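Local coordinates for uncharacterized protein (Methanothermobacter thermautotrophicus, PDB 1L1S) that is of unknown function but belongs to the DsrE/DsrF-like family, whose better-known members take part in sulfur metabolism, at residues A[3-13]-A[34-45]; A[49-60]-A[81-90]. All blocks are in the same frame, centred on the assembly; numbering follows the deposited sequence.

Contact 1: residues A[3-13]-A[34-45]; sequences DYRVVFHIDED and SVRIEVVAYSMG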
loop_
_atom_site.group_PDB
_atom_site.type_symbol
_atom_site.label_atom_id
_atom_site.label_comp_id
_atom_site.label_asym_id
_atom_site.label_seq_id
_atom_site.Cartn_x
_atom_site.Cartn_y
_atom_site.Cartn_z
ATOM N N ASP A 3 10.888 14.179 -14.858
ATOM C CA ASP A 3 9.932 14.679 -13.830
ATOM C C ASP A 3 9.487 13.576 -12.859
ATOM O O ASP A 3 10.300 13.051 -12.091
ATOM C CB ASP A 3 8.698 15.269 -14.507
ATOM C CG ASP A 3 8.145 16.466 -13.769
ATOM O OD1 ASP A 3 6.970 16.813 -14.001
ATOM O OD2 ASP A 3 8.887 17.072 -12.969
ATOM N N TYR A 4 8.204 13.218 -12.895
ATOM C CA TYR A 4 7.688 12.204 -11.981
ATOM C C TYR A 4 8.043 10.771 -12.340
ATOM O O TYR A 4 8.081 10.388 -13.511
ATOM C CB TYR A 4 6.170 12.321 -11.839
ATOM C CG TYR A 4 5.720 13.638 -11.270
ATOM C CD1 TYR A 4 5.204 14.632 -12.098
ATOM C CD2 TYR A 4 5.816 13.900 -9.905
ATOM C CE1 TYR A 4 4.786 15.860 -11.581
ATOM C CE2 TYR A 4 5.406 15.120 -9.378
ATOM C CZ TYR A 4 4.889 16.096 -10.224
ATOM O OH TYR A 4 4.460 17.297 -9.721
ATOM N N ARG A 5 8.303 9.989 -11.300
ATOM C CA ARG A 5 8.665 8.585 -11.442
ATOM C C ARG A 5 7.862 7.799 -10.421
ATOM O O ARG A 5 7.904 8.089 -9.218
ATOM C CB ARG A 5 10.156 8.404 -11.174
ATOM C CG ARG A 5 11.066 9.125 -12.159
ATOM C CD ARG A 5 12.495 9.052 -11.658
ATOM N NE ARG A 5 12.584 9.677 -10.344
ATOM C CZ ARG A 5 13.629 9.581 -9.533
ATOM N NH1 ARG A 5 14.695 8.880 -9.894
ATOM N NH2 ARG A 5 13.597 10.188 -8.355
ATOM N N VAL A 6 7.141 6.794 -10.894
ATOM C CA VAL A 6 6.312 6.002 -10.005
ATOM C C VAL A 6 6.263 4.526 -10.367
ATOM O O VAL A 6 6.216 4.144 -11.539
ATOM C CB VAL A 6 4.863 6.585 -9.969
ATOM C CG1 VAL A 6 4.373 6.823 -11.360
ATOM C CG2 VAL A 6 3.908 5.643 -9.237
ATOM N N VAL A 7 6.276 3.697 -9.334
ATOM C CA VAL A 7 6.204 2.264 -9.507
ATOM C C VAL A 7 4.952 1.745 -8.795
ATOM O O VAL A 7 4.720 2.048 -7.609
ATOM C CB VAL A 7 7.477 1.561 -8.936
ATOM C CG1 VAL A 7 7.698 1.959 -7.492
ATOM C CG2 VAL A 7 7.332 0.053 -9.034
ATOM N N PHE A 8 4.138 0.997 -9.538
ATOM C CA PHE A 8 2.918 0.395 -9.003
ATOM C C PHE A 8 3.222 -0.999 -8.527
ATOM O O PHE A 8 4.111 -1.667 -9.050
ATOM C CB PHE A 8 1.812 0.314 -10.042
ATOM C CG PHE A 8 1.162 1.628 -10.339
ATOM C CD1 PHE A 8 1.771 2.541 -11.180
ATOM C CD2 PHE A 8 -0.081 1.942 -9.787
ATOM C CE1 PHE A 8 1.150 3.762 -11.478
ATOM C CE2 PHE A 8 -0.715 3.153 -10.073
ATOM C CZ PHE A 8 -0.100 4.062 -10.920
ATOM N N HIS A 9 2.463 -1.434 -7.536
ATOM C CA HIS A 9 2.649 -2.741 -6.931
ATOM C C HIS A 9 1.340 -3.499 -6.949
ATOM O O HIS A 9 0.337 -3.013 -6.446
ATOM C CB HIS A 9 3.145 -2.521 -5.495
ATOM C CG HIS A 9 3.086 -3.724 -4.608
ATOM N ND1 HIS A 9 3.428 -3.663 -3.273
ATOM C CD2 HIS A 9 2.710 -5.005 -4.839
ATOM C CE1 HIS A 9 3.264 -4.849 -2.719
ATOM N NE2 HIS A 9 2.828 -5.683 -3.646
ATOM N N ILE A 10 1.348 -4.675 -7.558
ATOM C CA ILE A 10 0.160 -5.514 -7.573
ATOM C C ILE A 10 0.574 -6.962 -7.311
ATOM O O ILE A 10 1.499 -7.470 -7.933
ATOM C CB ILE A 10 -0.588 -5.395 -8.909
ATOM C CG1 ILE A 10 -1.915 -6.140 -8.821
ATOM C CG2 ILE A 10 0.267 -5.914 -10.065
ATOM C CD1 ILE A 10 -2.760 -5.949 -10.061
ATOM N N ASP A 11 -0.083 -7.615 -6.358
ATOM C CA ASP A 11 0.239 -9.002 -6.055
ATOM C C ASP A 11 -0.992 -9.913 -6.027
ATOM O O ASP A 11 -0.953 -11.010 -5.471
ATOM C CB ASP A 11 1.026 -9.100 -4.734
ATOM C CG ASP A 11 0.339 -8.377 -3.567
ATOM O OD1 ASP A 11 1.050 -7.982 -2.611
ATOM O OD2 ASP A 11 -0.897 -8.207 -3.591
ATOM N N GLU A 12 -2.078 -9.453 -6.634
ATOM C CA GLU A 12 -3.323 -10.225 -6.706
ATOM C C GLU A 12 -3.757 -10.180 -8.166
ATOM O O GLU A 12 -3.264 -9.351 -8.928
ATOM C CB GLU A 12 -4.409 -9.583 -5.824
ATOM C CG GLU A 12 -3.940 -9.311 -4.390
ATOM C CD GLU A 12 -4.873 -8.388 -3.600
ATOM O OE1 GLU A 12 -5.867 -8.883 -3.017
ATOM O OE2 GLU A 12 -4.610 -7.163 -3.565
ATOM N N ASP A 13 -4.665 -11.062 -8.567
ATOM C CA ASP A 13 -5.123 -11.047 -9.951
ATOM C C ASP A 13 -6.642 -10.981 -10.082
ATOM O O ASP A 13 -7.187 -11.216 -11.159
ATOM C CB ASP A 13 -4.565 -12.251 -10.723
ATOM C CG ASP A 13 -5.110 -13.580 -10.226
ATOM O OD1 ASP A 13 -5.493 -13.678 -9.043
ATOM O OD2 ASP A 13 -5.134 -14.545 -11.022
ATOM N N SER A 34 4.623 14.928 -17.359
ATOM C CA SER A 34 5.720 14.000 -17.584
ATOM C C SER A 34 5.865 12.971 -16.459
ATOM O O SER A 34 6.136 13.326 -15.306
ATOM C CB SER A 34 7.019 14.790 -17.710
ATOM O OG SER A 34 8.139 13.930 -17.681
ATOM N N VAL A 35 5.687 11.697 -16.791
ATOM C CA VAL A 35 5.825 10.662 -15.781
ATOM C C VAL A 35 6.336 9.347 -16.326
ATOM O O VAL A 35 5.910 8.871 -17.378
ATOM C CB VAL A 35 4.503 10.378 -15.053
ATOM C CG1 VAL A 35 3.461 9.826 -16.027
ATOM C CG2 VAL A 35 4.754 9.393 -13.930
ATOM N N ARG A 36 7.263 8.772 -15.579
ATOM C CA ARG A 36 7.844 7.498 -15.926
ATOM C C ARG A 36 7.137 6.480 -15.018
ATOM O O ARG A 36 7.081 6.653 -13.797
ATOM C CB ARG A 36 9.344 7.551 -15.659
ATOM C CG ARG A 36 10.095 6.324 -16.081
ATOM C CD ARG A 36 11.581 6.581 -16.008
ATOM N NE ARG A 36 12.325 5.356 -16.280
ATOM C CZ ARG A 36 13.597 5.174 -15.960
ATOM N NH1 ARG A 36 14.277 6.145 -15.358
ATOM N NH2 ARG A 36 14.177 4.008 -16.215
ATOM N N ILE A 37 6.579 5.435 -15.619
ATOM C CA ILE A 37 5.854 4.433 -14.850
ATOM C C ILE A 37 6.325 2.985 -14.991
ATOM O O ILE A 37 6.562 2.508 -16.100
ATOM C CB ILE A 37 4.365 4.403 -15.234
ATOM C CG1 ILE A 37 3.749 5.805 -15.176
ATOM C CG2 ILE A 37 3.619 3.452 -14.302
ATOM C CD1 ILE A 37 2.248 5.810 -15.538
ATOM N N GLU A 38 6.403 2.287 -13.857
ATOM C CA GLU A 38 6.748 0.872 -13.835
ATOM C C GLU A 38 5.704 0.138 -13.018
ATOM O O GLU A 38 5.233 0.642 -12.001
ATOM C CB GLU A 38 8.123 0.626 -13.220
ATOM C CG GLU A 38 9.269 1.213 -14.030
ATOM C CD GLU A 38 10.624 0.704 -13.570
ATOM O OE1 GLU A 38 10.748 0.343 -12.374
ATOM O OE2 GLU A 38 11.560 0.676 -14.402
ATOM N N VAL A 39 5.332 -1.050 -13.476
ATOM C CA VAL A 39 4.350 -1.868 -12.785
ATOM C C VAL A 39 5.010 -3.187 -12.380
ATOM O O VAL A 39 5.393 -3.998 -13.235
ATOM C CB VAL A 39 3.135 -2.168 -13.680
ATOM C CG1 VAL A 39 2.156 -3.037 -12.943
ATOM C CG2 VAL A 39 2.456 -0.880 -14.103
ATOM N N VAL A 40 5.138 -3.384 -11.070
ATOM C CA VAL A 40 5.744 -4.581 -10.523
ATOM C C VAL A 40 4.660 -5.521 -10.019
ATOM O O VAL A 40 3.903 -5.193 -9.096
ATOM C CB VAL A 40 6.688 -4.250 -9.347
ATOM C CG1 VAL A 40 7.285 -5.545 -8.776
ATOM C CG2 VAL A 40 7.788 -3.313 -9.810
ATOM N N ALA A 41 4.604 -6.699 -10.625
ATOM C CA ALA A 41 3.615 -7.693 -10.272
ATOM C C ALA A 41 4.292 -8.962 -9.789
ATOM O O ALA A 41 5.209 -9.467 -10.447
ATOM C CB ALA A 41 2.755 -8.007 -11.484
ATOM N N TYR A 42 3.875 -9.466 -8.633
ATOM C CA TYR A 42 4.436 -10.716 -8.142
ATOM C C TYR A 42 3.315 -11.561 -7.544
ATOM O O TYR A 42 2.170 -11.117 -7.495
ATOM C CB TYR A 42 5.603 -10.475 -7.168
ATOM C CG TYR A 42 5.306 -9.694 -5.904
ATOM C CD1 TYR A 42 4.726 -10.313 -4.793
ATOM C CD2 TYR A 42 5.656 -8.348 -5.797
ATOM C CE1 TYR A 42 4.509 -9.610 -3.600
ATOM C CE2 TYR A 42 5.441 -7.631 -4.607
ATOM C CZ TYR A 42 4.869 -8.270 -3.516
ATOM O OH TYR A 42 4.649 -7.569 -2.339
ATOM N N SER A 43 3.642 -12.777 -7.117
ATOM C CA SER A 43 2.658 -13.716 -6.594
ATOM C C SER A 43 1.564 -13.863 -7.650
ATOM O O SER A 43 1.849 -13.862 -8.853
ATOM C CB SER A 43 2.066 -13.221 -5.275
ATOM O OG SER A 43 1.101 -14.142 -4.772
HETATM N N MSE A 44 0.316 -13.965 -7.219
HETATM C CA MSE A 44 -0.793 -14.130 -8.149
HETATM C C MSE A 44 -0.823 -13.020 -9.188
HETATM O O MSE A 44 -1.307 -13.209 -10.304
HETATM C CB MSE A 44 -2.108 -14.168 -7.374
HETATM C CG MSE A 44 -2.219 -15.386 -6.461
HETATM SE SE MSE A 44 -1.973 -17.023 -7.497
HETATM C CE MSE A 44 -3.753 -17.077 -8.301
ATOM N N GLY A 45 -0.293 -11.861 -8.811
ATOM C CA GLY A 45 -0.249 -10.732 -9.719
ATOM C C GLY A 45 0.465 -10.998 -11.038
ATOM O O GLY A 45 0.152 -10.376 -12.051
#
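Tyr4 to Ile10 pair with Val35 to Ala41 as adjacent parallel strands, the two strands of a beta-alpha-beta unit whose crossover is helix 15-31, in the middle of the five-stranded sheet of this DsrE-like fold. Eight backbone hydrogen bonds join them, from Tyr4 N to Ser34 O at one end to Tyr42 N to Ile10 O at the other; the bond from Phe8 N to Glu38 O is 2.7 Å long.

The face of Val6, Phe8 and Ile10 is apolar: Val6 CG1 meets Val35 CG2, Phe8 presents the edge of its ring, through CD1, to Ile37 CG2 at 3.7 Å, and Ile10 CG2 touches Ala41 CB. The other face is mixed. Val7 CG2 and Val40 CG2 are tightly packed at 3.5 Å, beside the buried Glu38, whose carboxylate is hydrogen-bonded to His99 and salt-bridged to Arg68 and Arg103.

Polar and aromatic groups gather at the C-terminal ends of the strands. With CG of His9 trans to the backbone N (chi1 166°), its imidazole reaches Tyr42, NE2 2.9 Å from OH; the two ring planes differ by 32°. NE2 donates to Asp11 OD1, above the carboxylate plane, while ND1 is hydrogen-bonded to Tyr110. Replacing His9 with leucine would probably leave Asp11 OD1 and the Tyr110 hydroxyl without their imidazole partner. Asp11 CB lies over one face of the Tyr42 ring, 4.1 Å from its centroid.

Contact 2: residues A[49-60]-A[81-90]; sequences LRRDSEYSGDVS and MDGDDLLEGV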
loop_
_atom_site.group_PDB
_atom_site.type_symbol
_atom_site.label_atom_id
_atom_site.label_comp_id
_atom_site.label_asym_id
_atom_site.label_seq_id
_atom_site.Cartn_x
_atom_site.Cartn_y
_atom_site.Cartn_z
ATOM N N LEU A 49 0.510 -10.743 -16.308
ATOM C CA LEU A 49 1.517 -10.528 -17.335
ATOM C C LEU A 49 1.714 -11.725 -18.280
ATOM O O LEU A 49 2.591 -11.687 -19.139
ATOM C CB LEU A 49 2.849 -10.159 -16.671
ATOM C CG LEU A 49 2.811 -9.032 -15.626
ATOM C CD1 LEU A 49 4.221 -8.720 -15.151
ATOM C CD2 LEU A 49 2.164 -7.786 -16.238
ATOM N N ARG A 50 0.908 -12.777 -18.115
ATOM C CA ARG A 50 0.997 -13.980 -18.962
ATOM C C ARG A 50 0.548 -13.695 -20.393
ATOM O O ARG A 50 -0.281 -12.824 -20.625
ATOM C CB ARG A 50 0.091 -15.096 -18.435
ATOM C CG ARG A 50 0.579 -15.875 -17.239
ATOM C CD ARG A 50 -0.507 -16.861 -16.803
ATOM N NE ARG A 50 0.050 -18.049 -16.169
ATOM C CZ ARG A 50 0.670 -19.029 -16.824
ATOM N NH1 ARG A 50 0.803 -18.980 -18.140
ATOM N NH2 ARG A 50 1.198 -20.043 -16.156
ATOM N N ARG A 51 1.073 -14.456 -21.348
ATOM C CA ARG A 51 0.676 -14.277 -22.741
ATOM C C ARG A 51 -0.811 -14.614 -22.918
ATOM O O ARG A 51 -1.520 -13.951 -23.668
ATOM C CB ARG A 51 1.515 -15.170 -23.667
ATOM C CG ARG A 51 1.156 -15.008 -25.150
ATOM C CD ARG A 51 1.990 -15.900 -26.084
ATOM N NE ARG A 51 3.411 -15.559 -26.070
ATOM C CZ ARG A 51 4.324 -16.153 -25.310
ATOM N NH1 ARG A 51 3.971 -17.140 -24.492
ATOM N NH2 ARG A 51 5.590 -15.754 -25.362
ATOM N N ASP A 52 -1.278 -15.637 -22.212
ATOM C CA ASP A 52 -2.672 -16.057 -22.319
ATOM C C ASP A 52 -3.625 -15.291 -21.401
ATOM O O ASP A 52 -4.755 -15.707 -21.183
ATOM C CB ASP A 52 -2.785 -17.559 -22.034
ATOM C CG ASP A 52 -2.316 -17.936 -20.625
ATOM O OD1 ASP A 52 -2.157 -19.150 -20.362
ATOM O OD2 ASP A 52 -2.120 -17.032 -19.777
ATOM N N SER A 53 -3.172 -14.161 -20.877
ATOM C CA SER A 53 -3.996 -13.374 -19.979
ATOM C C SER A 53 -5.049 -12.559 -20.703
ATOM O O SER A 53 -4.816 -12.044 -21.790
ATOM C CB SER A 53 -3.113 -12.441 -19.148
ATOM O OG SER A 53 -3.898 -11.566 -18.361
ATOM N N GLU A 54 -6.215 -12.452 -20.079
ATOM C CA GLU A 54 -7.332 -11.679 -20.612
ATOM C C GLU A 54 -6.985 -10.189 -20.633
ATOM O O GLU A 54 -7.684 -9.388 -21.247
ATOM C CB GLU A 54 -8.546 -11.888 -19.722
ATOM C CG GLU A 54 -8.262 -11.504 -18.279
ATOM C CD GLU A 54 -9.323 -11.996 -17.315
ATOM O OE1 GLU A 54 -10.448 -11.443 -17.329
ATOM O OE2 GLU A 54 -9.030 -12.944 -16.548
ATOM N N TYR A 55 -5.901 -9.817 -19.958
ATOM C CA TYR A 55 -5.491 -8.418 -19.901
ATOM C C TYR A 55 -4.333 -8.111 -20.848
ATOM O O TYR A 55 -3.786 -7.002 -20.830
ATOM C CB TYR A 55 -5.069 -8.056 -18.473
ATOM C CG TYR A 55 -6.059 -8.436 -17.393
ATOM C CD1 TYR A 55 -5.858 -9.574 -16.601
ATOM C CD2 TYR A 55 -7.180 -7.645 -17.142
ATOM C CE1 TYR A 55 -6.751 -9.910 -15.580
ATOM C CE2 TYR A 55 -8.083 -7.966 -16.124
ATOM C CZ TYR A 55 -7.867 -9.093 -15.346
ATOM O OH TYR A 55 -8.750 -9.400 -14.333
ATOM N N SER A 56 -3.957 -9.095 -21.664
ATOM C CA SER A 56 -2.848 -8.935 -22.602
ATOM C C SER A 56 -2.983 -7.710 -23.499
ATOM O O SER A 56 -2.005 -7.017 -23.749
ATOM C CB SER A 56 -2.680 -10.202 -23.451
ATOM O OG SER A 56 -3.932 -10.669 -23.924
ATOM N N GLY A 57 -4.192 -7.440 -23.977
ATOM C CA GLY A 57 -4.390 -6.271 -24.814
ATOM C C GLY A 57 -4.019 -5.011 -24.044
ATOM O O GLY A 57 -3.285 -4.150 -24.544
ATOM N N ASP A 58 -4.518 -4.906 -22.812
ATOM C CA ASP A 58 -4.226 -3.747 -21.980
ATOM C C ASP A 58 -2.733 -3.665 -21.688
ATOM O O ASP A 58 -2.128 -2.592 -21.795
ATOM C CB ASP A 58 -5.021 -3.809 -20.668
ATOM C CG ASP A 58 -6.494 -3.483 -20.863
ATOM O OD1 ASP A 58 -6.795 -2.495 -21.561
ATOM O OD2 ASP A 58 -7.352 -4.203 -20.313
ATOM N N VAL A 59 -2.125 -4.796 -21.346
ATOM C CA VAL A 59 -0.693 -4.779 -21.054
ATOM C C VAL A 59 0.165 -4.413 -22.264
ATOM O O VAL A 59 1.073 -3.594 -22.148
ATOM C CB VAL A 59 -0.218 -6.124 -20.482
ATOM C CG1 VAL A 59 1.289 -6.144 -20.362
ATOM C CG2 VAL A 59 -0.832 -6.338 -19.129
ATOM N N SER A 60 -0.122 -4.996 -23.428
ATOM C CA SER A 60 0.683 -4.680 -24.609
ATOM C C SER A 60 0.520 -3.215 -24.998
ATOM O O SER A 60 1.498 -2.538 -25.313
ATOM C CB SER A 60 0.310 -5.572 -25.793
ATOM O OG SER A 60 -0.890 -5.129 -26.400
HETATM N N MSE A 81 6.763 -21.030 -13.864
HETATM C CA MSE A 81 6.711 -20.129 -14.997
HETATM C C MSE A 81 8.130 -19.720 -15.344
HETATM O O MSE A 81 9.025 -19.776 -14.495
HETATM C CB MSE A 81 5.908 -18.868 -14.651
HETATM C CG MSE A 81 4.480 -18.861 -15.147
HETATM SE SE MSE A 81 3.534 -17.243 -14.565
HETATM C CE MSE A 81 2.785 -17.992 -12.940
ATOM N N ASP A 82 8.340 -19.332 -16.596
ATOM C CA ASP A 82 9.641 -18.845 -17.022
ATOM C C ASP A 82 9.324 -17.700 -17.975
ATOM O O ASP A 82 8.159 -17.464 -18.260
ATOM C CB ASP A 82 10.462 -19.961 -17.694
ATOM C CG ASP A 82 10.165 -20.121 -19.173
ATOM O OD1 ASP A 82 11.065 -20.600 -19.893
ATOM O OD2 ASP A 82 9.051 -19.786 -19.618
ATOM N N GLY A 83 10.336 -16.988 -18.454
ATOM C CA GLY A 83 10.104 -15.862 -19.348
ATOM C C GLY A 83 9.336 -16.135 -20.633
ATOM O O GLY A 83 8.783 -15.208 -21.242
ATOM N N ASP A 84 9.314 -17.399 -21.054
ATOM C CA ASP A 84 8.616 -17.808 -22.269
ATOM C C ASP A 84 7.105 -17.730 -22.085
ATOM O O ASP A 84 6.363 -17.648 -23.062
ATOM C CB ASP A 84 9.018 -19.240 -22.652
ATOM C CG ASP A 84 10.247 -19.287 -23.554
ATOM O OD1 ASP A 84 11.138 -18.425 -23.417
ATOM O OD2 ASP A 84 10.328 -20.197 -24.402
ATOM N N ASP A 85 6.658 -17.752 -20.834
ATOM C CA ASP A 85 5.230 -17.688 -20.530
ATOM C C ASP A 85 4.699 -16.248 -20.500
ATOM O O ASP A 85 3.489 -16.028 -20.542
ATOM C CB ASP A 85 4.938 -18.340 -19.169
ATOM C CG ASP A 85 5.425 -19.781 -19.083
ATOM O OD1 ASP A 85 5.078 -20.596 -19.968
ATOM O OD2 ASP A 85 6.151 -20.097 -18.118
ATOM N N LEU A 86 5.605 -15.275 -20.435
ATOM C CA LEU A 86 5.222 -13.869 -20.359
ATOM C C LEU A 86 4.973 -13.205 -21.696
ATOM O O LEU A 86 5.606 -13.536 -22.700
ATOM C CB LEU A 86 6.294 -13.072 -19.611
ATOM C CG LEU A 86 6.657 -13.632 -18.240
ATOM C CD1 LEU A 86 7.962 -13.030 -17.796
ATOM C CD2 LEU A 86 5.540 -13.352 -17.239
ATOM N N LEU A 87 4.042 -12.257 -21.690
ATOM C CA LEU A 87 3.702 -11.495 -22.884
ATOM C C LEU A 87 4.952 -10.726 -23.329
ATOM O O LEU A 87 5.799 -10.381 -22.507
ATOM C CB LEU A 87 2.574 -10.516 -22.553
ATOM C CG LEU A 87 1.927 -9.761 -23.717
ATOM C CD1 LEU A 87 1.018 -10.703 -24.494
ATOM C CD2 LEU A 87 1.131 -8.575 -23.178
ATOM N N GLU A 88 5.070 -10.470 -24.626
ATOM C CA GLU A 88 6.217 -9.737 -25.151
ATOM C C GLU A 88 6.216 -8.307 -24.624
ATOM O O GLU A 88 5.167 -7.662 -24.541
ATOM C CB GLU A 88 6.179 -9.704 -26.681
ATOM C CG GLU A 88 4.941 -9.018 -27.247
ATOM C CD GLU A 88 4.993 -8.842 -28.766
ATOM O OE1 GLU A 88 5.770 -7.978 -29.250
ATOM O OE2 GLU A 88 4.256 -9.573 -29.474
ATOM N N GLY A 89 7.392 -7.807 -24.270
ATOM C CA GLY A 89 7.471 -6.454 -23.759
ATOM C C GLY A 89 7.588 -6.434 -22.252
ATOM O O GLY A 89 8.066 -5.464 -21.669
ATOM N N VAL A 90 7.138 -7.506 -21.609
ATOM C CA VAL A 90 7.221 -7.603 -20.160
ATOM C C VAL A 90 8.646 -7.955 -19.787
ATOM O O VAL A 90 9.220 -8.899 -20.338
ATOM C CB VAL A 90 6.293 -8.710 -19.602
ATOM C CG1 VAL A 90 6.382 -8.738 -18.069
ATOM C CG2 VAL A 90 4.863 -8.467 -20.052
HETATM O O HOH W 1 1.215 -17.931 -20.672
#
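The loop that leads into helix 56-64 packs here against the loop joining helix 73-78 to strand 91-93, and a single backbone bridge between Arg50 and Leu86 ties these two connections of the DsrE-like alpha/beta fold together. Two hydrogen bonds make the bridge: Leu87 N donates almost straight to Leu49 O (3.0 Å, 179° at the hydrogen), and Arg51 N donates to Asp85 O.

The two arginines work differently. Arg51 turns back through a bend at chi3 (-64°) and grips one backbone oxygen end-on, NH1 and NH2 both donating to Asp84 O, at 2.8 Å from NH1; that oxygen lies in the guanidinium plane. Arg50 stays extended from CG to NE and lies roughly perpendicular to the selenomethionine Met81, with Met81 CG over one guanidinium face, 3.6 Å from NH2. A water at the guanidinium edge donates to Asp85 O and accepts a weak bond from Arg50 NH1, so Asp85 O receives both this water and Arg51 N. Within 81-90, Asp85 OD2 accepts from Asp82 N, which ties the turn carrying the Asp84 and Asp85 carbonyls.

Below these polar bonds, Leu87 inserts its branches between the loop and the first turn of helix 56-64. CD1 meets Ser56 CB, and CD2 reaches both Ser56 O and Val59 CG1, the latter at 3.7 Å as the two side chains run past one another head to tail. Ser56 is itself fixed at the helix start, its OG donating to Ser53 O. Deeper in, where Leu49 and Val59 both rest on Phe69 of strand 68-72, Leu49 CD1 packs against Val90 CG1 at 3.6 Å.

The centre of contact 1 is about 4 Å from the chain centre, that of contact 2 about 11 Å, and the two are about 15 Å apart. Contact 1 is regular strand pairing within the sheet, one face apolar and the other mixed, with a polar cluster at the C-terminal strand ends, where a second subunit also packs. Contact 2 joins two connections and the first turn of helix 56-64 through one bridge, arginine-to-carbonyl bonds, a water and a small apolar layer around Leu87, and no other chain of the assembly touches it. They meet directly: Ala41 CB packs against Leu49 CD1 at 4.0 Å, bringing the apolar base of contact 2 against the central sheet.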